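Local coordinates for protein Lys-gingipain W83 (Porphyromonas gingivalis, PDB 4ITC) that cleaves proteins on the carboxyl side of lysine and carries adhesin domains that interact with erythrocytes and albumin and are haemolytic in vitro, at residues A[83-86]-A[87-90]. Numbering follows the deposited sequence.
With GAI (guanidine), chain E.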
# COMPACT_ATOMS: atom_id res chain seq x y z
N ALA A 83 1.90 7.28 -6.71
CA ALA A 83 2.00 6.62 -8.00
C ALA A 83 3.47 6.68 -8.40
O ALA A 83 4.07 7.75 -8.45
CB ALA A 83 1.19 7.36 -9.05
N GLN A 84 4.03 5.55 -8.78
CA GLN A 84 5.42 5.54 -9.23
C GLN A 84 5.66 6.39 -10.47
O GLN A 84 6.71 7.02 -10.58
CB GLN A 84 5.85 4.06 -9.49
CG GLN A 84 7.23 3.88 -10.11
CD GLN A 84 8.36 4.37 -9.22
OE1 GLN A 84 8.23 4.53 -8.00
NE2 GLN A 84 9.51 4.65 -9.87
N ASP A 85 4.71 6.36 -11.42
CA ASP A 85 4.88 7.10 -12.69
C ASP A 85 3.75 8.10 -12.80
O ASP A 85 2.57 7.71 -12.86
CB ASP A 85 4.91 6.10 -13.84
CG ASP A 85 5.14 6.74 -15.18
OD1 ASP A 85 4.77 7.93 -15.36
OD2 ASP A 85 5.71 6.07 -16.08
N ALA A 86 4.09 9.40 -12.73
CA ALA A 86 3.10 10.48 -12.78
C ALA A 86 2.23 10.52 -14.01
O ALA A 86 1.14 11.09 -13.97
CB ALA A 86 3.81 11.82 -12.58
N ASN A 87 2.70 9.92 -15.11
CA ASN A 87 1.90 9.84 -16.35
C ASN A 87 0.92 8.65 -16.36
O ASN A 87 0.08 8.52 -17.25
CB ASN A 87 2.83 9.74 -17.57
CG ASN A 87 3.77 10.91 -17.71
OD1 ASN A 87 5.00 10.75 -17.77
ND2 ASN A 87 3.23 12.06 -17.75
N TYR A 88 1.02 7.78 -15.34
CA TYR A 88 0.19 6.60 -15.20
C TYR A 88 -0.20 6.45 -13.74
O TYR A 88 0.16 5.48 -13.09
CB TYR A 88 0.91 5.35 -15.68
CG TYR A 88 1.29 5.36 -17.14
CD1 TYR A 88 2.49 5.92 -17.55
CD2 TYR A 88 0.43 4.83 -18.11
CE1 TYR A 88 2.83 5.93 -18.88
CE2 TYR A 88 0.78 4.85 -19.44
CZ TYR A 88 2.00 5.37 -19.81
OH TYR A 88 2.37 5.38 -21.14
N ALA A 89 -0.93 7.44 -13.22
CA ALA A 89 -1.01 7.61 -11.77
C ALA A 89 -2.27 7.05 -11.12
O ALA A 89 -2.37 7.03 -9.88
CB ALA A 89 -0.90 9.08 -11.43
N SER A 90 -3.26 6.67 -11.91
CA SER A 90 -4.57 6.32 -11.38
C SER A 90 -4.63 4.90 -10.87
O SER A 90 -5.21 4.01 -11.51
CB SER A 90 -5.64 6.53 -12.45
OG SER A 90 -5.63 7.88 -12.83
C GAI E . -2.73 4.21 -20.17
N1 GAI E . -2.61 5.30 -20.81
N2 GAI E . -2.66 3.05 -20.79
N3 GAI E . -2.94 4.33 -18.89
O HOH W 1 2.24 4.66 -11.35
O HOH W 2 -1.57 9.95 -14.71
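Two hydrogen bonds to Asp85 set the shape of this tight bend. Asn87 N donates to Asp85 OD1 at 2.9 Å (N-H...O angle 149°), meeting the oxygen on its anti side and somewhat out of the carboxylate plane. The carboxylate is brought there by a chi1 of -178°, which sets Asp85 CG beside its own carbonyl carbon. Tyr88 N reaches Asp85 O at 2.9 Å, from above the carbonyl plane. The first bond defines an Asx turn, the second closes a type I beta turn with Ala86 and Asn87 at its corners; both turns lie in the loop leading from strand 75-83 to strand 92-98, and so from one sheet of this beta-sandwich adhesin domain to the other.

Water extends the polar network: one molecule accepts from Asp85 N (3.0 Å) and is placed to donate to Tyr88 O (2.8 Å), one of several acceptors competing for its protons, while another joins Ala86 O to Ala89 N.

Among van der Waals contacts, Asp85 OD2 approaches Tyr88 CD1 at 3.5 Å, with carboxylate and ring planes 82° apart; Phe160 touches both side chains. At the CD2 edge of the ring, near its plane, guanidine N3 lies 3.5 Å from Tyr88 CD2, and Asp158 O also binds that guanidine. At the buried base, Ala83 CB packs on Ala89 CB at 3.6 Å.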